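Local coordinates for protein acyl-CoA dehydrogenase (Bacillus anthracis, PDB 3OWA) that probably catalyses the FAD-dependent alpha,beta-dehydrogenation of acyl-CoA thioesters, using a flavin cofactor bound between two subunits, at residues N263-G268 and I406-N411; A149-T154 and I259-I264; Y326-L331 and A358-L363. One frame throughout, in Å; residues are numbered along the deposited sequence. Where two conformers were deposited one is given.

Contact 1 (N263-G268 and I406-N411). With FAD (flavin-adenine dinucleotide), chain E.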
# COMPACT_ATOMS: atom_id res chain seq x y z
N ASN A 263 29.00 6.65 -3.37
CA ASN A 263 29.23 5.58 -4.33
C ASN A 263 28.60 4.27 -3.90
O ASN A 263 28.02 3.57 -4.75
CB ASN A 263 30.72 5.37 -4.57
CG ASN A 263 31.25 6.26 -5.66
OD1 ASN A 263 31.09 5.97 -6.86
ND2 ASN A 263 31.88 7.34 -5.27
N ILE A 264 28.69 3.95 -2.62
CA ILE A 264 28.08 2.74 -2.08
C ILE A 264 26.53 2.75 -2.24
O ILE A 264 25.89 1.72 -2.56
CB ILE A 264 28.50 2.55 -0.60
CG1 ILE A 264 30.04 2.34 -0.51
CG2 ILE A 264 27.72 1.41 0.09
CD1 ILE A 264 30.63 1.19 -1.42
N LEU A 265 25.96 3.93 -2.03
CA LEU A 265 24.52 4.15 -2.15
C LEU A 265 24.00 3.74 -3.52
O LEU A 265 22.95 3.09 -3.60
CB LEU A 265 24.25 5.62 -1.94
CG LEU A 265 23.08 6.10 -1.10
CD1 LEU A 265 22.73 7.51 -1.61
CD2 LEU A 265 21.85 5.17 -1.11
N ASN A 266 24.73 4.09 -4.58
CA ASN A 266 24.31 3.76 -5.95
C ASN A 266 24.19 2.27 -6.12
O ASN A 266 23.28 1.80 -6.78
CB ASN A 266 25.29 4.26 -7.01
CG ASN A 266 25.41 5.75 -7.07
OD1 ASN A 266 26.51 6.30 -7.26
ND2 ASN A 266 24.30 6.43 -6.89
N ILE A 267 25.14 1.54 -5.57
CA ILE A 267 25.18 0.09 -5.71
C ILE A 267 24.04 -0.51 -4.90
O ILE A 267 23.30 -1.36 -5.40
CB ILE A 267 26.55 -0.48 -5.28
CG1 ILE A 267 27.65 -0.02 -6.27
CG2 ILE A 267 26.48 -2.01 -5.19
CD1 ILE A 267 29.08 -0.17 -5.77
N GLY A 268 23.87 -0.02 -3.68
CA GLY A 268 22.75 -0.43 -2.79
C GLY A 268 21.37 -0.27 -3.42
O GLY A 268 20.53 -1.15 -3.35
N ILE A 406 12.07 2.76 2.16
CA ILE A 406 12.72 3.61 3.13
C ILE A 406 14.23 3.44 3.06
O ILE A 406 14.97 4.43 3.11
CB ILE A 406 12.14 3.38 4.54
CG1 ILE A 406 10.76 4.00 4.67
CG2 ILE A 406 13.07 3.95 5.62
CD1 ILE A 406 9.90 3.27 5.64
N PHE A 407 14.65 2.19 2.83
CA PHE A 407 16.05 1.78 2.59
C PHE A 407 16.76 2.52 1.51
O PHE A 407 16.13 2.92 0.52
CB PHE A 407 16.11 0.31 2.16
CG PHE A 407 16.16 -0.68 3.30
CD1 PHE A 407 15.94 -2.04 3.04
CD2 PHE A 407 16.48 -0.28 4.60
CE1 PHE A 407 16.00 -2.99 4.09
CE2 PHE A 407 16.57 -1.23 5.64
CZ PHE A 407 16.33 -2.58 5.38
N GLU A 408 18.09 2.65 1.66
CA GLU A 408 18.89 3.09 0.49
C GLU A 408 18.41 4.45 0.00
O GLU A 408 18.39 4.74 -1.21
CB GLU A 408 18.94 2.06 -0.65
CG GLU A 408 19.57 0.69 -0.21
CD GLU A 408 21.08 0.75 0.24
OE1 GLU A 408 21.50 -0.18 0.99
OE2 GLU A 408 21.86 1.67 -0.17
N GLY A 409 18.05 5.30 0.96
CA GLY A 409 17.47 6.61 0.60
C GLY A 409 15.96 6.39 0.51
O GLY A 409 15.51 5.47 -0.19
N THR A 410 15.17 7.18 1.24
CA THR A 410 13.71 7.02 1.16
C THR A 410 13.34 7.29 -0.29
O THR A 410 14.06 8.01 -0.98
CB THR A 410 13.00 8.01 2.03
OG1 THR A 410 13.35 9.33 1.58
CG2 THR A 410 13.48 7.87 3.51
N ASN A 411 12.22 6.75 -0.77
CA ASN A 411 11.83 7.06 -2.12
C ASN A 411 11.64 8.57 -2.37
O ASN A 411 11.81 9.05 -3.50
CB ASN A 411 10.60 6.28 -2.52
CG ASN A 411 10.92 4.81 -2.72
OD1 ASN A 411 12.09 4.42 -2.63
ND2 ASN A 411 9.92 4.01 -3.02
PA FAD E . 14.22 10.48 8.18
O1A FAD E . 14.00 11.07 9.54
O2A FAD E . 15.50 10.83 7.51
O5B FAD E . 13.01 10.80 7.22
C5B FAD E . 11.68 10.89 7.65
C4B FAD E . 10.77 11.35 6.52
O4B FAD E . 11.14 12.67 6.08
C3B FAD E . 10.88 10.42 5.32
O3B FAD E . 9.64 10.31 4.62
C2B FAD E . 11.83 11.18 4.43
O2B FAD E . 11.68 10.86 3.08
C1B FAD E . 11.42 12.61 4.70
N9A FAD E . 12.51 13.53 4.36
C8A FAD E . 13.77 13.57 4.90
N7A FAD E . 14.47 14.57 4.33
C5A FAD E . 13.66 15.20 3.45
C6A FAD E . 13.85 16.31 2.59
N6A FAD E . 14.99 17.02 2.62
N1A FAD E . 12.81 16.70 1.80
C2A FAD E . 11.59 16.03 1.83
N3A FAD E . 11.39 14.96 2.70
C4A FAD E . 12.41 14.54 3.48
N1 FAD E . 21.55 2.34 7.89
C2 FAD E . 22.86 1.93 7.75
O2 FAD E . 23.73 2.74 7.55
N3 FAD E . 23.23 0.60 7.84
C4 FAD E . 22.31 -0.37 8.08
O4 FAD E . 22.69 -1.54 8.13
C4X FAD E . 20.97 0.02 8.22
N5 FAD E . 20.02 -0.93 8.50
C5X FAD E . 18.70 -0.56 8.70
C6 FAD E . 17.76 -1.56 8.98
C7 FAD E . 16.44 -1.20 9.22
C7M FAD E . 15.42 -2.28 9.54
C8 FAD E . 16.08 0.16 9.15
C8M FAD E . 14.69 0.66 9.36
C9 FAD E . 17.01 1.14 8.81
C9A FAD E . 18.33 0.80 8.59
N10 FAD E . 19.26 1.77 8.25
C10 FAD E . 20.59 1.39 8.12
C1' FAD E . 18.89 3.25 8.22
C2' FAD E . 17.89 3.62 7.12
O2' FAD E . 18.25 3.29 5.80
C3' FAD E . 17.14 5.08 7.44
O3' FAD E . 15.95 4.67 8.02
C4' FAD E . 16.92 5.86 6.40
O4' FAD E . 18.20 6.09 5.80
C5' FAD E . 16.06 7.11 6.53
O5' FAD E . 16.34 7.69 7.78
P FAD E . 15.25 7.94 8.90
O1P FAD E . 14.61 6.59 9.16
O2P FAD E . 15.90 8.57 10.09
O3P FAD E . 14.11 8.85 8.25
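Glu408 reaches from the 406-411 loop to the flank of helix 257-293, where Leu265 and Gly268 receive it. Its CB makes no close touch. CG, set anti to the carbonyl carbon (chi1 -60°), comes within 3.8 Å of Gly268 O, and a second bend at chi2 (-64°) lays the carboxylate along the helix surface. CD then lies 3.7 Å from Gly268 CA. Of the two oxygens, OE1 stays at 4.0 Å from Gly268 CA, whereas OE2 comes to 3.5 Å; with no side chain on Gly268, the carboxylate can rest almost on the backbone. Leu265 runs past Glu408 in the opposite sense, its CD2 3.6 Å from Glu408 OE2 and 3.5 Å from Glu408 O. The meeting is van der Waals packing, carbon on carbon and carbon on oxygen, without a direct polar bond between the segments. In medium-chain acyl-CoA dehydrogenases the general base stands in a Glu-Gly-Thr loop of this kind, so a similar role may be inferred here. The loop turns sharply: Glu408 has left-handed helical backbone angles, and Gly409 a conformation that suits a residue without CB. Lys365 NZ ties it down by hydrogen bonds to Phe407 O, Gly409 O and Asn411 OD1. Beyond the turn, Thr410 OG1 donates to FAD O2B at 2.7 Å and also takes the backbone N of Ile413, capping helix 411-427. Ile406 CG2 approaches the ribityl chain of the cofactor, 3.8 Å from FAD O3'.

Contact 2 (A149-T154 and I259-I264). With FAD (flavin-adenine dinucleotide), chain E.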
# COMPACT_ATOMS: atom_id res chain seq x y z
N ALA A 149 30.40 -8.95 7.42
CA ALA A 149 30.45 -7.46 7.44
C ALA A 149 29.09 -6.76 7.68
O ALA A 149 27.99 -7.32 7.42
CB ALA A 149 31.07 -6.98 6.11
N ALA A 150 29.17 -5.50 8.12
CA ALA A 150 28.01 -4.65 8.30
C ALA A 150 28.46 -3.23 7.94
O ALA A 150 29.67 -2.92 7.91
CB ALA A 150 27.55 -4.69 9.75
N TYR A 151 27.49 -2.36 7.71
CA TYR A 151 27.74 -0.99 7.29
C TYR A 151 27.04 -0.05 8.27
O TYR A 151 25.83 -0.17 8.48
CB TYR A 151 27.11 -0.83 5.92
CG TYR A 151 27.37 0.47 5.20
CD1 TYR A 151 28.62 0.76 4.66
CD2 TYR A 151 26.33 1.40 5.00
CE1 TYR A 151 28.84 1.94 3.92
CE2 TYR A 151 26.55 2.59 4.27
CZ TYR A 151 27.82 2.85 3.75
OH TYR A 151 28.04 4.01 3.03
N ALA A 152 27.77 0.89 8.85
CA ALA A 152 27.23 1.66 9.98
C ALA A 152 27.35 3.17 9.69
O ALA A 152 28.37 3.83 10.02
CB ALA A 152 27.97 1.32 11.26
N LEU A 153 26.31 3.72 9.06
CA LEU A 153 26.25 5.13 8.70
C LEU A 153 25.19 5.89 9.51
O LEU A 153 25.46 6.93 10.10
CB LEU A 153 25.94 5.25 7.23
CG LEU A 153 25.71 6.66 6.61
CD1 LEU A 153 26.86 7.61 6.88
CD2 LEU A 153 25.42 6.55 5.09
N THR A 154 23.96 5.38 9.50
CA THR A 154 22.84 6.01 10.18
C THR A 154 23.01 6.21 11.67
O THR A 154 23.65 5.41 12.35
CB THR A 154 21.59 5.18 9.94
OG1 THR A 154 21.42 4.99 8.53
CG2 THR A 154 20.37 5.83 10.49
N ILE A 259 32.38 10.63 -0.34
CA ILE A 259 32.67 9.98 -1.61
C ILE A 259 32.38 8.46 -1.54
O ILE A 259 31.78 7.87 -2.48
CB ILE A 259 34.13 10.25 -2.02
CG1 ILE A 259 34.29 11.72 -2.42
CG2 ILE A 259 34.59 9.29 -3.14
CD1 ILE A 259 35.75 12.16 -2.53
N ILE A 260 32.76 7.84 -0.44
CA ILE A 260 32.44 6.42 -0.22
C ILE A 260 30.93 6.21 -0.07
O ILE A 260 30.33 5.35 -0.77
CB ILE A 260 33.22 5.85 0.96
CG1 ILE A 260 34.73 6.05 0.73
CG2 ILE A 260 32.83 4.33 1.22
CD1 ILE A 260 35.61 5.68 1.98
N ALA A 261 30.29 7.05 0.76
CA ALA A 261 28.89 6.88 1.09
C ALA A 261 28.02 7.03 -0.16
O ALA A 261 27.04 6.29 -0.33
CB ALA A 261 28.44 7.87 2.18
N PHE A 262 28.38 8.00 -1.00
CA PHE A 262 27.61 8.28 -2.20
C PHE A 262 27.77 7.14 -3.22
O PHE A 262 26.79 6.71 -3.85
CB PHE A 262 27.97 9.65 -2.82
CG PHE A 262 27.76 9.71 -4.33
CD1 PHE A 262 26.49 9.98 -4.88
CD2 PHE A 262 28.85 9.49 -5.22
CE1 PHE A 262 26.29 10.03 -6.30
CE2 PHE A 262 28.66 9.53 -6.63
CZ PHE A 262 27.38 9.79 -7.16
N ASN A 263 29.00 6.65 -3.37
CA ASN A 263 29.23 5.58 -4.33
C ASN A 263 28.60 4.27 -3.90
O ASN A 263 28.02 3.57 -4.75
CB ASN A 263 30.72 5.37 -4.57
CG ASN A 263 31.25 6.26 -5.66
OD1 ASN A 263 31.09 5.97 -6.86
ND2 ASN A 263 31.88 7.34 -5.27
N ILE A 264 28.69 3.95 -2.62
CA ILE A 264 28.08 2.74 -2.08
C ILE A 264 26.53 2.75 -2.24
O ILE A 264 25.89 1.72 -2.56
CB ILE A 264 28.50 2.55 -0.60
CG1 ILE A 264 30.04 2.34 -0.51
CG2 ILE A 264 27.72 1.41 0.09
CD1 ILE A 264 30.63 1.19 -1.42
PA FAD E . 14.22 10.48 8.18
O1A FAD E . 14.00 11.07 9.54
O2A FAD E . 15.50 10.83 7.51
O5B FAD E . 13.01 10.80 7.22
C5B FAD E . 11.68 10.89 7.65
C4B FAD E . 10.77 11.35 6.52
O4B FAD E . 11.14 12.67 6.08
C3B FAD E . 10.88 10.42 5.32
O3B FAD E . 9.64 10.31 4.62
C2B FAD E . 11.83 11.18 4.43
O2B FAD E . 11.68 10.86 3.08
C1B FAD E . 11.42 12.61 4.70
N9A FAD E . 12.51 13.53 4.36
C8A FAD E . 13.77 13.57 4.90
N7A FAD E . 14.47 14.57 4.33
C5A FAD E . 13.66 15.20 3.45
C6A FAD E . 13.85 16.31 2.59
N6A FAD E . 14.99 17.02 2.62
N1A FAD E . 12.81 16.70 1.80
C2A FAD E . 11.59 16.03 1.83
N3A FAD E . 11.39 14.96 2.70
C4A FAD E . 12.41 14.54 3.48
N1 FAD E . 21.55 2.34 7.89
C2 FAD E . 22.86 1.93 7.75
O2 FAD E . 23.73 2.74 7.55
N3 FAD E . 23.23 0.60 7.84
C4 FAD E . 22.31 -0.37 8.08
O4 FAD E . 22.69 -1.54 8.13
C4X FAD E . 20.97 0.02 8.22
N5 FAD E . 20.02 -0.93 8.50
C5X FAD E . 18.70 -0.56 8.70
C6 FAD E . 17.76 -1.56 8.98
C7 FAD E . 16.44 -1.20 9.22
C7M FAD E . 15.42 -2.28 9.54
C8 FAD E . 16.08 0.16 9.15
C8M FAD E . 14.69 0.66 9.36
C9 FAD E . 17.01 1.14 8.81
C9A FAD E . 18.33 0.80 8.59
N10 FAD E . 19.26 1.77 8.25
C10 FAD E . 20.59 1.39 8.12
C1' FAD E . 18.89 3.25 8.22
C2' FAD E . 17.89 3.62 7.12
O2' FAD E . 18.25 3.29 5.80
C3' FAD E . 17.14 5.08 7.44
O3' FAD E . 15.95 4.67 8.02
C4' FAD E . 16.92 5.86 6.40
O4' FAD E . 18.20 6.09 5.80
C5' FAD E . 16.06 7.11 6.53
O5' FAD E . 16.34 7.69 7.78
P FAD E . 15.25 7.94 8.90
O1P FAD E . 14.61 6.59 9.16
O2P FAD E . 15.90 8.57 10.09
O3P FAD E . 14.11 8.85 8.25
O HOH W 1 25.93 5.08 1.86
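The ring of Tyr151 meets helix 257-293 at its phenol end, with Ile264 CG2 lying obliquely to it, 3.9 Å from Tyr151 CZ. FAD O2 is also oblique to this ring, and the ring of Tyr199 meets it with the planes at about 80°. With CG anti to the backbone N (chi1 -174°), the phenol spans the gap between strand and helix, and Tyr151 OH stops 3.6 Å from Ala261 CA. That hydroxyl is hydrogen-bonded to Tyr199 OH and to a water 2.6 Å away that also donates to Ala261 O. Leu153 adds a looser apolar touch on Ala261. The backbone behind the ring grips the flavin edge: FAD N3 donates to Tyr151 O (2.8 Å), and FAD O2 accepts from Leu153 N and, nearly straight at 168°, from Thr154 N (3.3 Å). Thr154 OG1 also donates to FAD N1 at 2.7 Å. Donors gathered at N1 and O2 could stabilise negative charge there on the reduced flavin. Recognition of the pyrimidine end by a strand of the middle beta domain, packed here against the first long helix of the C-terminal domain, is a feature of the acyl-CoA dehydrogenase fold.

Contact 3 (Y326-L331 and A358-L363); sequences YRTVGL and AIECSL
Helices 305-336 and 358-383 run nearly antiparallel where Tyr326-Leu331 faces Ala358-Leu363: the local axes come within 9.8 Å and their N-to-C directions differ by 154°. The backbones are nearest at Thr328 and Glu360, whose CA atoms are 6.2 Å apart. These two side chains start toward each other and pass at a slant. Thr328 OG1 touches Glu360 CB at 3.4 Å, a polar atom resting on a methylene. Its hydroxyl, anti to the carbonyl carbon (chi1 -61°), is engaged elsewhere: it is hydrogen-bonded to Ser324 O one turn back in its own helix and to Tyr504 OH. The other branch, Thr328 CG2, also lies over Glu360 CB and turns toward Cys361, with 4.2 Å to Cys361 SG. Glu360 bends at chi2 (87°), which folds its carboxylate back over the first turn of its own helix, away from helix 305-336. Leu331 CD1 packs near the end of that chain, 4.3 Å from Glu360 OE1. This buried oxygen accepts a hydrogen bond from Gly15 N in the N-terminal part of the chain. Arg327 is too far for a bond to it, with NH2 6.7 Å from Glu360 OE1, and forms its salt bridge with Glu507 instead, though the opposite charge may still stabilise the carboxylate somewhat. The pair belongs to the C-terminal helical domain. Helix 490-520 packs on Arg327, Glu360 and Leu363, helix 411-427 lies against Ile359, Ser362 and Leu363, and helix 95-105 of the N-terminal domain covers Tyr326 and Val329.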
# COMPACT_ATOMS: atom_id res chain seq x y z
N TYR A 326 17.69 -4.82 -15.16
CA TYR A 326 18.78 -5.51 -15.85
C TYR A 326 19.42 -4.66 -16.95
O TYR A 326 20.58 -4.84 -17.26
CB TYR A 326 18.37 -6.89 -16.37
CG TYR A 326 18.42 -7.90 -15.25
CD1 TYR A 326 17.25 -8.30 -14.57
CD2 TYR A 326 19.64 -8.41 -14.82
CE1 TYR A 326 17.33 -9.22 -13.50
CE2 TYR A 326 19.73 -9.32 -13.78
CZ TYR A 326 18.57 -9.71 -13.12
OH TYR A 326 18.68 -10.60 -12.09
N ARG A 327 18.65 -3.72 -17.48
CA ARG A 327 19.19 -2.69 -18.35
C ARG A 327 20.28 -1.94 -17.60
O ARG A 327 21.36 -1.75 -18.12
CB ARG A 327 18.09 -1.72 -18.79
CG ARG A 327 18.59 -0.53 -19.60
CD ARG A 327 17.44 0.26 -20.18
NE ARG A 327 17.87 1.37 -21.01
CZ ARG A 327 17.05 2.26 -21.57
NH1 ARG A 327 15.73 2.18 -21.40
NH2 ARG A 327 17.56 3.23 -22.31
N THR A 328 19.98 -1.48 -16.38
CA THR A 328 20.97 -0.76 -15.60
C THR A 328 22.20 -1.62 -15.29
O THR A 328 23.35 -1.15 -15.40
CB THR A 328 20.33 -0.23 -14.29
OG1 THR A 328 19.27 0.66 -14.61
CG2 THR A 328 21.34 0.52 -13.44
N VAL A 329 21.97 -2.88 -14.89
CA VAL A 329 23.05 -3.82 -14.61
C VAL A 329 23.92 -3.96 -15.87
O VAL A 329 25.15 -3.88 -15.80
CB VAL A 329 22.53 -5.20 -14.12
CG1 VAL A 329 23.69 -6.13 -13.83
CG2 VAL A 329 21.65 -5.04 -12.82
N GLY A 330 23.25 -4.11 -17.02
CA GLY A 330 23.93 -4.11 -18.32
C GLY A 330 24.77 -2.89 -18.63
O GLY A 330 25.84 -3.02 -19.22
N LEU A 331 24.30 -1.69 -18.25
CA LEU A 331 25.09 -0.46 -18.48
C LEU A 331 26.39 -0.48 -17.67
O LEU A 331 27.46 -0.11 -18.17
CB LEU A 331 24.29 0.81 -18.17
CG LEU A 331 23.15 1.17 -19.12
CD1 LEU A 331 22.20 2.18 -18.50
CD2 LEU A 331 23.67 1.64 -20.52
N ALA A 358 24.07 6.78 -11.82
CA ALA A 358 23.36 7.10 -10.56
C ALA A 358 21.88 7.35 -10.79
O ALA A 358 21.07 6.96 -9.96
CB ALA A 358 24.00 8.28 -9.82
N ILE A 359 21.52 7.98 -11.92
CA ILE A 359 20.11 8.25 -12.21
C ILE A 359 19.31 6.96 -12.36
O ILE A 359 18.30 6.77 -11.69
CB ILE A 359 19.90 9.16 -13.42
CG1 ILE A 359 20.37 10.57 -13.10
CG2 ILE A 359 18.43 9.16 -13.82
CD1 ILE A 359 20.53 11.48 -14.35
N GLU A 360 19.75 6.10 -13.25
CA GLU A 360 19.15 4.79 -13.46
C GLU A 360 19.06 3.97 -12.15
O GLU A 360 18.07 3.30 -11.92
CB GLU A 360 19.94 4.04 -14.56
CG GLU A 360 19.84 4.71 -15.95
CD GLU A 360 20.90 5.82 -16.22
OE1 GLU A 360 21.07 6.16 -17.41
OE2 GLU A 360 21.56 6.34 -15.26
N CYS A 361 20.09 4.03 -11.30
CA CYS A 361 20.07 3.30 -10.01
C CYS A 361 18.94 3.78 -9.10
O CYS A 361 18.23 2.95 -8.49
CB CYS A 361 21.42 3.45 -9.26
SG CYS A 361 22.81 2.59 -10.07
N SER A 362 18.79 5.09 -8.98
CA SER A 362 17.73 5.68 -8.15
C SER A 362 16.35 5.34 -8.72
O SER A 362 15.44 4.98 -7.97
CB SER A 362 17.90 7.19 -8.04
OG SER A 362 18.71 7.52 -6.93
N LEU A 363 16.20 5.44 -10.04
CA LEU A 363 14.94 5.02 -10.67
C LEU A 363 14.58 3.56 -10.38
O LEU A 363 13.42 3.28 -10.12
CB LEU A 363 14.93 5.25 -12.19
CG LEU A 363 15.24 6.66 -12.71
CD1 LEU A 363 15.29 6.65 -14.24
CD2 LEU A 363 14.27 7.72 -12.16

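In the fold
Contacts 1 and 2 share Asn263 and Ile264 and both use helix 257-293, their centres 9 Å apart. Both touch one FAD: contact 2 hydrogen-bonds the pyrimidine end of the flavin, while the loop of contact 1 reaches the flavin's benzenoid ring through Phe407 and holds an adenosine-ribose hydroxyl through Thr410; Gln381, Gly385 and Arg294 of the second subunit add bonds. Contact 3, lying in sequence between the segments of contact 1, is centred 13 Å from it and 19 Å from contact 2. Asn266 connects it to helix 257-293, with Asn266 O 3.4 Å from Cys361 SG and Asn266 ND2 3.5 Å from Ala358 CB, carrying the packing on to the helix against which both cofactor-binding segments pack.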